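Local coordinates for Slr0280 protein (Synechocystis sp., PDB 5H3K) that is of unknown function but carries a phosphodiester glycosidase (NAGPA) family domain and so may act on a phosphodiester-linked sugar, at residues R284-S289 against Q566-V571; Q292-T297 against N549-A554. All coordinates share one frame; numbering follows the deposited sequence.

Following the chain from the N terminus, the first segment met is 284-289, at the end of strand 279-288 and the start of the turn after it. The chain turns back at once into strand 291-300, which holds residues 292-297. These two strands are antiparallel neighbours in one sheet. Some 240 residues later the chain returns along strand 542-547, next to 291-300 in that sheet, and enters the loop 549-554. There interaction 2 closes its long loop. Helix 558-567 follows, and interaction 1 closes at its C-terminal end. Interaction 2 is therefore nested inside interaction 1. Their centres lie about 11 Å apart, and Ile288 packs on Phe293 between them. Together they tie the strand pair to the loop and to the helix end.

Interaction 1: residues R284-S289 against Q566-V571; sequences RFVNIS and QQLGAV
The Arg284 side chain leaves its strand with CG anti to the carbonyl carbon (chi1 -82°) and bends at chi3 (-78°), which lays the guanidinium against Leu568. Leu568 CD2 sits over the centre of one face of this group, 3.6 Å from Arg284 CZ. The same methyl also meets Val286 CG2 at 3.9 Å, where the two side chains cross at about a right angle. Beside it, Val286 CG1 packs on Gln567 CB at 3.7 Å. This is the packing of a helix end on a strand of an antiparallel sheet: helix 558-567 ends here in a Schellman motif, with Gly569 at positive phi and its N bonded to Gln566 O at 3.0 Å. No direct hydrogen bond joins the two segments. Instead, a water at the edge of the guanidinium, in its plane, accepts from Arg284 NH1 at 3.0 Å and donates to Leu568 O at 2.9 Å. NH1 also bonds to Thr297 OG1 on the next strand. With an alanine in place of Arg284, the water and Thr297 OG1 would probably lose their NH1 partner, and Leu568 CD2 the flat group it packs on. Gln567 CG lies 4.1 Å from Asn287 O, further along the strand.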
loop_
_atom_site.group_PDB
_atom_site.type_symbol
_atom_site.label_atom_id
_atom_site.label_comp_id
_atom_site.label_asym_id
_atom_site.label_seq_id
_atom_site.Cartn_x
_atom_site.Cartn_y
_atom_site.Cartn_z
ATOM N N ARG A 284 -3.274 -15.686 -6.157
ATOM C CA ARG A 284 -2.812 -17.075 -6.213
ATOM C C ARG A 284 -2.925 -17.733 -4.853
ATOM O O ARG A 284 -3.003 -17.050 -3.828
ATOM C CB ARG A 284 -1.329 -17.117 -6.609
ATOM C CG ARG A 284 -1.042 -17.012 -8.092
ATOM C CD ARG A 284 0.461 -16.984 -8.345
ATOM N NE ARG A 284 1.041 -15.667 -8.079
ATOM C CZ ARG A 284 2.277 -15.325 -8.411
ATOM N NH1 ARG A 284 2.729 -14.107 -8.142
ATOM N NH2 ARG A 284 3.054 -16.212 -9.019
ATOM N N PHE A 285 -2.917 -19.065 -4.844
ATOM C CA PHE A 285 -2.703 -19.823 -3.613
ATOM C C PHE A 285 -1.281 -20.361 -3.627
ATOM O O PHE A 285 -0.867 -20.999 -4.594
ATOM C CB PHE A 285 -3.692 -20.987 -3.493
ATOM C CG PHE A 285 -5.120 -20.555 -3.286
ATOM C CD1 PHE A 285 -5.596 -20.280 -2.014
ATOM C CD2 PHE A 285 -5.987 -20.426 -4.368
ATOM C CE1 PHE A 285 -6.918 -19.879 -1.818
ATOM C CE2 PHE A 285 -7.310 -20.028 -4.182
ATOM C CZ PHE A 285 -7.772 -19.751 -2.902
ATOM N N VAL A 286 -0.518 -20.094 -2.571
ATOM C CA VAL A 286 0.840 -20.613 -2.491
ATOM C C VAL A 286 0.914 -21.698 -1.417
ATOM O O VAL A 286 0.543 -21.473 -0.259
ATOM C CB VAL A 286 1.865 -19.500 -2.213
ATOM C CG1 VAL A 286 3.264 -20.088 -2.099
ATOM C CG2 VAL A 286 1.820 -18.440 -3.318
ATOM N N ASN A 287 1.376 -22.883 -1.813
ATOM C CA ASN A 287 1.482 -24.006 -0.892
ATOM C C ASN A 287 2.886 -24.163 -0.355
ATOM O O ASN A 287 3.841 -24.253 -1.128
ATOM C CB ASN A 287 1.070 -25.304 -1.591
ATOM C CG ASN A 287 -0.353 -25.264 -2.097
ATOM O OD1 ASN A 287 -1.282 -24.993 -1.340
ATOM N ND2 ASN A 287 -0.532 -25.522 -3.392
ATOM N N ILE A 288 3.011 -24.163 0.967
ATOM C CA ILE A 288 4.262 -24.535 1.611
ATOM C C ILE A 288 3.961 -25.640 2.608
ATOM O O ILE A 288 2.824 -26.093 2.712
ATOM C CB ILE A 288 4.933 -23.340 2.327
ATOM C CG1 ILE A 288 3.958 -22.693 3.307
ATOM C CG2 ILE A 288 5.420 -22.315 1.312
ATOM C CD1 ILE A 288 4.599 -21.619 4.161
ATOM N N SER A 289 4.977 -26.073 3.345
ATOM C CA SER A 289 4.786 -27.108 4.351
ATOM C C SER A 289 3.714 -26.703 5.367
ATOM O O SER A 289 2.841 -27.504 5.715
ATOM C CB SER A 289 6.114 -27.399 5.057
ATOM O OG SER A 289 5.943 -28.415 6.023
ATOM N N GLN A 566 10.103 -17.468 -1.799
ATOM C CA GLN A 566 10.917 -18.377 -2.603
ATOM C C GLN A 566 10.049 -19.100 -3.636
ATOM O O GLN A 566 10.425 -19.205 -4.804
ATOM C CB GLN A 566 11.638 -19.373 -1.693
ATOM C CG GLN A 566 12.561 -20.325 -2.415
ATOM C CD GLN A 566 13.310 -21.228 -1.454
ATOM O OE1 GLN A 566 12.717 -21.819 -0.545
ATOM N NE2 GLN A 566 14.620 -21.324 -1.636
ATOM N N GLN A 567 8.882 -19.575 -3.212
ATOM C CA GLN A 567 7.905 -20.191 -4.120
ATOM C C GLN A 567 7.433 -19.253 -5.242
ATOM O O GLN A 567 7.105 -19.695 -6.347
ATOM C CB GLN A 567 6.698 -20.691 -3.324
ATOM C CG GLN A 567 6.880 -22.073 -2.741
ATOM C CD GLN A 567 6.946 -23.127 -3.832
ATOM O OE1 GLN A 567 5.960 -23.374 -4.532
ATOM N NE2 GLN A 567 8.115 -23.730 -4.001
ATOM N N LEU A 568 7.392 -17.957 -4.953
ATOM C CA LEU A 568 6.971 -16.965 -5.933
ATOM C C LEU A 568 8.075 -16.603 -6.913
ATOM O O LEU A 568 7.848 -15.853 -7.862
ATOM C CB LEU A 568 6.494 -15.697 -5.229
ATOM C CG LEU A 568 5.190 -15.852 -4.465
ATOM C CD1 LEU A 568 4.911 -14.598 -3.633
ATOM C CD2 LEU A 568 4.066 -16.112 -5.445
ATOM N N GLY A 569 9.273 -17.125 -6.674
ATOM C CA GLY A 569 10.391 -16.919 -7.580
ATOM C C GLY A 569 11.306 -15.782 -7.170
ATOM O O GLY A 569 12.088 -15.273 -7.981
ATOM N N ALA A 570 11.230 -15.374 -5.909
ATOM C CA ALA A 570 12.066 -14.268 -5.448
ATOM C C ALA A 570 13.537 -14.675 -5.386
ATOM O O ALA A 570 13.867 -15.696 -4.791
ATOM C CB ALA A 570 11.596 -13.779 -4.086
ATOM N N VAL A 571 14.420 -13.881 -5.990
ATOM C CA VAL A 571 15.862 -14.084 -5.796
ATOM C C VAL A 571 16.425 -13.175 -4.703
ATOM O O VAL A 571 17.404 -13.519 -4.054
ATOM C CB VAL A 571 16.661 -13.910 -7.105
ATOM C CG1 VAL A 571 16.112 -14.833 -8.170
ATOM C CG2 VAL A 571 16.606 -12.487 -7.590
HETATM O O HOH W 1 5.638 -14.098 -8.645
#

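Interaction 2: residues Q292-T297 against N549-A554; sequences QFPVTT and NRVGGA
Val551 N donates to Gln292 O across the contact at 2.8 Å, nearly straight at 166° and almost in line with the C=O bond. A water bridges the same two residues, accepting from Gln292 N and donating to Val551 O at 2.8 Å. The main side-chain contact is Phe293 on Arg550. The two lie side by side and point the same way. Arg550 CB stands over the centre of the ring face, 3.6 Å from the centroid of the Phe293 ring, in a CH-pi contact. Arg550 CG lies between the backbone N and the carbonyl carbon (chi1 79°). This torsion and the bend at chi3 carry the chain along the ring. Phe293 CZ lies over the centre of one guanidinium face, 3.4 Å from Arg550 CZ, with the planes 53° apart. Arg550 NE donates to Ala554 O at 2.8 Å, from above the carbonyl plane, and Arg550 N reaches that oxygen from the opposite face. Glu560 forms a salt bridge with Arg550 NH1, and Gly290 O accepts from NH2. These bonds hold the guanidinium in place. On the other side of the strand, Pro294 CD touches Asn549 O at 3.3 Å. Val551 CG2 makes van der Waals contact with Gln292 OE1 at 3.9 Å, while Gln292 NE2 bonds to Asn287 OD1. Residues 550-553 form a type II beta turn in the loop linking strand 542-547 to helix 558-567 beside the sheet.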
loop_
_atom_site.group_PDB
_atom_site.type_symbol
_atom_site.label_atom_id
_atom_site.label_comp_id
_atom_site.label_asym_id
_atom_site.label_seq_id
_atom_site.Cartn_x
_atom_site.Cartn_y
_atom_site.Cartn_z
ATOM N N GLN A 292 -1.669 -23.612 2.991
ATOM C CA GLN A 292 -1.975 -22.977 1.709
ATOM C C GLN A 292 -2.341 -21.515 1.958
ATOM O O GLN A 292 -3.272 -21.227 2.715
ATOM C CB GLN A 292 -3.142 -23.698 1.028
ATOM C CG GLN A 292 -3.579 -23.068 -0.292
ATOM C CD GLN A 292 -4.570 -23.917 -1.073
ATOM O OE1 GLN A 292 -5.778 -23.872 -0.830
ATOM N NE2 GLN A 292 -4.059 -24.690 -2.029
ATOM N N PHE A 293 -1.592 -20.596 1.345
ATOM C CA PHE A 293 -1.763 -19.164 1.603
ATOM C C PHE A 293 -2.278 -18.437 0.379
ATOM O O PHE A 293 -1.612 -18.432 -0.661
ATOM C CB PHE A 293 -0.423 -18.519 1.985
ATOM C CG PHE A 293 0.115 -18.949 3.326
ATOM C CD1 PHE A 293 0.767 -20.170 3.478
ATOM C CD2 PHE A 293 0.004 -18.108 4.430
ATOM C CE1 PHE A 293 1.281 -20.559 4.721
ATOM C CE2 PHE A 293 0.510 -18.481 5.675
ATOM C CZ PHE A 293 1.150 -19.714 5.827
ATOM N N PRO A 294 -3.451 -17.794 0.492
ATOM C CA PRO A 294 -3.849 -16.887 -0.595
ATOM C C PRO A 294 -2.891 -15.695 -0.608
ATOM O O PRO A 294 -2.658 -15.095 0.450
ATOM C CB PRO A 294 -5.263 -16.437 -0.195
ATOM C CG PRO A 294 -5.731 -17.464 0.821
ATOM C CD PRO A 294 -4.472 -17.887 1.548
ATOM N N VAL A 295 -2.317 -15.380 -1.771
ATOM C CA VAL A 295 -1.360 -14.282 -1.892
ATOM C C VAL A 295 -1.706 -13.345 -3.051
ATOM O O VAL A 295 -2.029 -13.790 -4.160
ATOM C CB VAL A 295 0.090 -14.814 -2.072
ATOM C CG1 VAL A 295 1.060 -13.682 -2.353
ATOM C CG2 VAL A 295 0.545 -15.582 -0.831
ATOM N N THR A 296 -1.650 -12.039 -2.794
ATOM C CA THR A 296 -1.847 -11.041 -3.830
ATOM C C THR A 296 -0.509 -10.440 -4.235
ATOM O O THR A 296 0.298 -10.038 -3.380
ATOM C CB THR A 296 -2.734 -9.887 -3.340
ATOM O OG1 THR A 296 -3.873 -10.408 -2.646
ATOM C CG2 THR A 296 -3.193 -9.047 -4.518
ATOM N N THR A 297 -0.254 -10.388 -5.540
ATOM C CA THR A 297 0.983 -9.792 -6.028
ATOM C C THR A 297 0.725 -8.805 -7.150
ATOM O O THR A 297 -0.241 -8.929 -7.913
ATOM C CB THR A 297 1.982 -10.845 -6.543
ATOM O OG1 THR A 297 1.392 -11.578 -7.627
ATOM C CG2 THR A 297 2.386 -11.809 -5.435
ATOM N N ASN A 549 -4.112 -14.704 6.107
ATOM C CA ASN A 549 -4.190 -15.996 6.796
ATOM C C ASN A 549 -4.126 -17.146 5.817
ATOM O O ASN A 549 -4.676 -17.057 4.707
ATOM C CB ASN A 549 -5.497 -16.112 7.589
ATOM C CG ASN A 549 -5.544 -15.169 8.772
ATOM O OD1 ASN A 549 -5.339 -15.577 9.914
ATOM N ND2 ASN A 549 -5.811 -13.899 8.505
ATOM N N ARG A 550 -3.468 -18.228 6.218
ATOM C CA ARG A 550 -3.515 -19.452 5.430
ATOM C C ARG A 550 -4.932 -20.015 5.516
ATOM O O ARG A 550 -5.695 -19.690 6.444
ATOM C CB ARG A 550 -2.484 -20.472 5.926
ATOM C CG ARG A 550 -2.900 -21.237 7.192
ATOM C CD ARG A 550 -1.691 -21.840 7.897
ATOM N NE ARG A 550 -0.866 -20.812 8.544
ATOM C CZ ARG A 550 0.408 -20.978 8.904
ATOM N NH1 ARG A 550 1.069 -19.984 9.482
ATOM N NH2 ARG A 550 1.025 -22.130 8.679
ATOM N N VAL A 551 -5.306 -20.827 4.533
ATOM C CA VAL A 551 -6.626 -21.451 4.554
ATOM C C VAL A 551 -6.764 -22.261 5.837
ATOM O O VAL A 551 -5.987 -23.184 6.086
ATOM C CB VAL A 551 -6.868 -22.333 3.307
ATOM C CG1 VAL A 551 -8.223 -23.045 3.403
ATOM C CG2 VAL A 551 -6.801 -21.486 2.039
ATOM N N GLY A 552 -7.724 -21.868 6.674
ATOM C CA GLY A 552 -8.021 -22.565 7.917
ATOM C C GLY A 552 -6.994 -22.415 9.028
ATOM O O GLY A 552 -6.901 -23.266 9.907
ATOM N N GLY A 553 -6.216 -21.336 8.998
ATOM C CA GLY A 553 -5.159 -21.159 9.973
ATOM C C GLY A 553 -4.704 -19.715 10.095
ATOM O O GLY A 553 -5.399 -18.799 9.653
ATOM N N ALA A 554 -3.537 -19.513 10.694
ATOM C CA ALA A 554 -3.036 -18.170 10.972
ATOM C C ALA A 554 -2.235 -17.570 9.811
ATOM O O ALA A 554 -2.006 -18.221 8.777
ATOM C CB ALA A 554 -2.205 -18.178 12.246
HETATM O O HOH W 2 -3.753 -24.309 4.860
#